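Local atomic coordinates of integron cassette protein VCH_CASS2 (Vibrio cholerae, PDB entry 3GK6), a protein that probably binds cationic drug-like compounds as a small module encoded by a mobile integron gene cassette, its biological role being unknown. Residues V37-A42 and F88-C93; T78-D83 and R148-D153. All coordinates share one frame; numbering follows the deposited sequence.

How the contacts relate
From the N terminus, strand 18-39 ends within 37-42, which meets 88-93 in contact 1. This closes a loop that holds the rest of helix 41-45, helix 52-62 and strand 73-78. Segment 78-83 follows that strand and lies inside this loop. It meets 148-153 in contact 2, near the C terminus, so the two contacts cross along the chain. Both reach the same antiparallel barrel, in which 88-94 lies between 18-39 and 73-78, and 73-78 borders 152-156. Their centres are about 11 Å apart. They touch directly: Asp-89 N lies 2.8 Å from Thr-78 O, a probable hydrogen bond, and the Tyr-80 ring packs on the side chain of Phe-88.

Contact 1: V37-A42 and F88-C93; sequences VRTTNA and FDVIAC
Val-37 and Val-90 form an antiparallel hydrogen-bonded pair, with Val-37 N to Val-90 O at 3.0 Å and Val-90 N to Val-37 O at 2.9 Å. Thr-39 and Phe-88 form the next such pair, also with two backbone bonds. Arg-38 and Asp-89 make the non-hydrogen-bonded pair between them. The axes of 37-39 and 88-93 approach to 4.7 Å, with N-to-C directions at 140°, so the pair is strongly twisted.

Arg-38 and Asp-89 share one face of the sheet. The arginine chain is extended from CG to NE, and it brings NH1 to Asp-89 OD1 at 3.0 Å in a salt bridge. The oxygen lies in the guanidinium plane, but NH1 meets it from above the carboxylate plane, and the two planes are 83° apart. Each charged group also bonds to Asn-79: NH1 to its backbone O, and Asp-89 OD2 to its ND2.

Val-37, Thr-39, Phe-88 and Val-90 lie on the other face. Phe-88 CG sits between its backbone N and carbonyl carbon (chi1 48°), which lays the ring alongside Thr-39, pointing the same way. Thr-39 CG2 touches CE1 of this ring at 3.7 Å and Val-90 CG2 at 3.9 Å. Thr-39 O lies over the centre of one ring face. Thr-39 OG1 bonds to Glu-44 and Lys-51. Val-90 also packs on Ile-52 and Leu-55 of helix 52-62. The contact is a twisted antiparallel strand pair of the six-stranded barrel, with that helix packed against the face that carries Val-90.

Contact 2: T78-D83 and R148-D153; sequences TNYESD and RAYTTD
Tyr-80 reaches across to Tyr-150, Arg-148 and Asp-153. Its CB lies 3.9 Å from Tyr-150 O. With CG anti to the carbonyl carbon (chi1 -77°), the ring turns one face to Tyr-150 and carries OH to Asp-153. CG, CD1 and CE1 lie against Tyr-150 CD1, and CD2 is 3.5 Å from Tyr-150 O. The Tyr-150 edge points at the Tyr-80 face in a T-shaped stack, with centroids 5.2 Å apart and planes at 76°. Further out, CE2 and CZ approach Asp-153 OD2. At the tip, OH gives this oxygen a weak hydrogen bond of 2.6 Å.

These residues join the loop after strand 73-78 to the lead-in and first part of strand 152-156, its neighbour in the antiparallel barrel.

Arg-148 NH2 also donates to Asp-153 OD2 at 2.7 Å, within a salt bridge, so two donors share one oxygen. Tyr-150 CE1 sits over the centre of the Arg-148 guanidinium. The Tyr-150 ring lies between Arg-148 CB on one face and Asp-83 CA on the opposite face, the latter a CH-pi contact 3.8 Å from the ring centroid. The hydroxyls Thr-78 OG1 and Thr-152 OG1 are hydrogen-bonded at 2.7 Å. A water accepts from Tyr-80 N at 2.9 Å.

Contact 1: V37-A42 and F88-C93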
# COMPACT_ATOMS: atom_id res chain seq x y z
N VAL A 37 -2.24 -2.11 11.16
CA VAL A 37 -1.91 -1.23 12.26
C VAL A 37 -2.43 0.15 11.92
O VAL A 37 -2.55 0.51 10.75
CB VAL A 37 -0.40 -1.21 12.56
CG1 VAL A 37 0.36 -0.47 11.47
CG2 VAL A 37 -0.15 -0.57 13.92
N ARG A 38 -2.75 0.93 12.94
CA ARG A 38 -3.18 2.30 12.70
C ARG A 38 -2.06 3.26 13.02
O ARG A 38 -1.38 3.13 14.05
CB ARG A 38 -4.43 2.63 13.53
CG ARG A 38 -5.08 3.94 13.15
CD ARG A 38 -6.56 3.94 13.52
NE ARG A 38 -7.22 5.15 13.05
CZ ARG A 38 -7.72 5.31 11.83
NH1 ARG A 38 -7.61 4.33 10.93
NH2 ARG A 38 -8.30 6.45 11.49
N THR A 39 -1.83 4.21 12.13
CA THR A 39 -0.72 5.12 12.35
C THR A 39 -1.00 6.49 11.73
O THR A 39 -2.11 6.75 11.25
CB THR A 39 0.59 4.53 11.78
OG1 THR A 39 1.72 5.27 12.27
CG2 THR A 39 0.57 4.55 10.25
N THR A 40 -0.00 7.35 11.76
CA THR A 40 -0.09 8.67 11.16
C THR A 40 1.21 8.94 10.41
O THR A 40 2.23 8.29 10.67
CB THR A 40 -0.30 9.75 12.25
OG1 THR A 40 -0.89 10.92 11.67
CG2 THR A 40 1.01 10.12 12.89
N ASN A 41 1.18 9.90 9.49
CA ASN A 41 2.39 10.26 8.76
C ASN A 41 3.48 10.73 9.72
O ASN A 41 4.65 10.38 9.55
CB ASN A 41 2.10 11.32 7.70
CG ASN A 41 3.36 11.79 6.98
OD1 ASN A 41 3.84 12.90 7.20
ND2 ASN A 41 3.91 10.93 6.14
N ALA A 42 3.10 11.51 10.74
CA ALA A 42 4.06 11.99 11.73
C ALA A 42 4.71 10.85 12.51
O ALA A 42 5.91 10.89 12.79
CB ALA A 42 3.40 13.00 12.68
N PHE A 88 -4.65 6.73 9.66
CA PHE A 88 -5.14 5.80 8.65
C PHE A 88 -4.67 4.41 9.03
O PHE A 88 -3.70 4.26 9.80
CB PHE A 88 -4.62 6.18 7.26
CG PHE A 88 -3.13 6.46 7.22
CD1 PHE A 88 -2.22 5.42 7.08
CD2 PHE A 88 -2.65 7.76 7.35
CE1 PHE A 88 -0.85 5.69 7.06
CE2 PHE A 88 -1.29 8.02 7.34
CZ PHE A 88 -0.38 6.99 7.19
N ASP A 89 -5.36 3.40 8.53
CA ASP A 89 -4.93 2.02 8.72
C ASP A 89 -3.98 1.66 7.60
O ASP A 89 -4.22 2.01 6.45
CB ASP A 89 -6.12 1.07 8.66
CG ASP A 89 -6.98 1.12 9.90
OD1 ASP A 89 -6.48 1.60 10.93
OD2 ASP A 89 -8.14 0.69 9.82
N VAL A 90 -2.92 0.94 7.95
CA VAL A 90 -2.04 0.33 6.97
C VAL A 90 -2.20 -1.18 7.09
O VAL A 90 -2.20 -1.72 8.19
CB VAL A 90 -0.57 0.73 7.21
CG1 VAL A 90 0.33 0.17 6.09
CG2 VAL A 90 -0.45 2.25 7.30
N ILE A 91 -2.36 -1.85 5.96
CA ILE A 91 -2.57 -3.29 5.97
C ILE A 91 -1.59 -4.01 5.05
O ILE A 91 -1.61 -3.79 3.83
CB ILE A 91 -4.02 -3.68 5.58
CG1 ILE A 91 -5.03 -2.76 6.28
CG2 ILE A 91 -4.27 -5.14 5.88
CD1 ILE A 91 -6.50 -3.11 6.03
N ALA A 92 -0.74 -4.84 5.64
CA ALA A 92 0.17 -5.69 4.89
C ALA A 92 -0.58 -6.98 4.61
O ALA A 92 -0.96 -7.72 5.53
CB ALA A 92 1.44 -5.96 5.70
N CYS A 93 -0.85 -7.25 3.33
CA CYS A 93 -1.84 -8.26 3.03
C CYS A 93 -1.62 -8.91 1.68
O CYS A 93 -0.75 -8.51 0.92
CB CYS A 93 -3.24 -7.62 3.08
SG CYS A 93 -3.43 -6.19 1.96

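Contact 2: T78-D83 and R148-D153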
# COMPACT_ATOMS: atom_id res chain seq x y z
N THR A 78 -6.08 2.88 4.23
CA THR A 78 -7.53 2.94 4.24
C THR A 78 -8.03 3.43 5.60
O THR A 78 -7.23 3.76 6.48
CB THR A 78 -8.12 1.54 3.91
OG1 THR A 78 -9.53 1.62 3.69
CG2 THR A 78 -7.81 0.55 5.04
N ASN A 79 -9.35 3.49 5.75
CA ASN A 79 -9.97 4.01 6.97
C ASN A 79 -9.34 5.33 7.43
O ASN A 79 -8.94 5.47 8.58
CB ASN A 79 -9.92 2.98 8.09
CG ASN A 79 -10.64 1.69 7.73
OD1 ASN A 79 -11.65 1.71 7.02
ND2 ASN A 79 -10.13 0.57 8.22
N TYR A 80 -9.26 6.28 6.51
CA TYR A 80 -8.62 7.55 6.80
C TYR A 80 -9.44 8.36 7.79
O TYR A 80 -10.61 8.63 7.55
CB TYR A 80 -8.46 8.37 5.53
CG TYR A 80 -7.32 7.92 4.61
CD1 TYR A 80 -6.03 8.39 4.81
CD2 TYR A 80 -7.55 7.08 3.53
CE1 TYR A 80 -4.98 8.01 3.99
CE2 TYR A 80 -6.50 6.69 2.68
CZ TYR A 80 -5.22 7.17 2.92
OH TYR A 80 -4.17 6.82 2.10
N GLU A 81 -8.81 8.75 8.90
CA GLU A 81 -9.46 9.62 9.87
C GLU A 81 -9.95 10.88 9.17
O GLU A 81 -11.06 11.33 9.41
CB GLU A 81 -8.48 9.99 11.00
CG GLU A 81 -9.13 10.76 12.16
CD GLU A 81 -8.10 11.38 13.09
OE1 GLU A 81 -6.88 11.26 12.82
OE2 GLU A 81 -8.50 12.00 14.10
N SER A 82 -9.12 11.43 8.29
CA SER A 82 -9.42 12.69 7.63
C SER A 82 -8.76 12.76 6.26
O SER A 82 -9.27 12.21 5.29
CB SER A 82 -8.92 13.84 8.50
OG SER A 82 -7.63 13.54 9.00
N ASP A 83 -7.63 13.44 6.20
CA ASP A 83 -6.83 13.51 4.98
C ASP A 83 -5.41 13.02 5.28
O ASP A 83 -5.22 12.20 6.18
CB ASP A 83 -6.82 14.93 4.42
CG ASP A 83 -6.19 15.93 5.38
OD1 ASP A 83 -5.73 15.52 6.47
OD2 ASP A 83 -6.15 17.13 5.04
N ARG A 148 -7.72 13.50 -4.26
CA ARG A 148 -7.72 12.21 -3.59
C ARG A 148 -9.05 11.89 -2.94
O ARG A 148 -9.71 12.78 -2.39
CB ARG A 148 -6.58 12.13 -2.58
CG ARG A 148 -5.24 12.02 -3.24
CD ARG A 148 -4.15 11.82 -2.24
NE ARG A 148 -4.25 10.56 -1.53
CZ ARG A 148 -3.48 10.25 -0.50
NH1 ARG A 148 -2.57 11.12 -0.09
NH2 ARG A 148 -3.60 9.09 0.12
N ALA A 149 -9.44 10.63 -3.01
CA ALA A 149 -10.71 10.20 -2.44
C ALA A 149 -10.58 9.83 -0.96
O ALA A 149 -11.57 9.85 -0.22
CB ALA A 149 -11.27 9.03 -3.24
N TYR A 150 -9.36 9.50 -0.54
CA TYR A 150 -9.11 9.06 0.84
C TYR A 150 -10.09 7.95 1.24
O TYR A 150 -10.70 7.98 2.31
CB TYR A 150 -9.16 10.23 1.83
CG TYR A 150 -8.04 11.23 1.63
CD1 TYR A 150 -6.72 10.91 1.96
CD2 TYR A 150 -8.30 12.49 1.13
CE1 TYR A 150 -5.70 11.82 1.77
CE2 TYR A 150 -7.28 13.41 0.94
CZ TYR A 150 -5.99 13.07 1.27
OH TYR A 150 -4.98 13.98 1.08
N THR A 151 -10.22 6.98 0.35
CA THR A 151 -11.01 5.79 0.58
C THR A 151 -10.04 4.64 0.85
O THR A 151 -9.72 4.34 2.00
CB THR A 151 -11.84 5.45 -0.67
OG1 THR A 151 -11.05 5.70 -1.84
CG2 THR A 151 -13.07 6.32 -0.73
N THR A 152 -9.59 4.01 -0.22
CA THR A 152 -8.51 3.03 -0.13
C THR A 152 -7.46 3.21 -1.23
O THR A 152 -7.78 3.17 -2.42
CB THR A 152 -9.03 1.59 -0.12
OG1 THR A 152 -9.91 1.43 1.00
CG2 THR A 152 -7.86 0.63 0.01
N ASP A 153 -6.21 3.42 -0.81
CA ASP A 153 -5.07 3.50 -1.70
C ASP A 153 -4.22 2.25 -1.47
O ASP A 153 -4.32 1.61 -0.42
CB ASP A 153 -4.23 4.74 -1.35
CG ASP A 153 -5.05 6.02 -1.36
OD1 ASP A 153 -5.83 6.23 -2.32
OD2 ASP A 153 -4.91 6.83 -0.41
O HOH W 1 -11.98 3.24 4.35
O HOH W 2 -11.13 5.77 4.35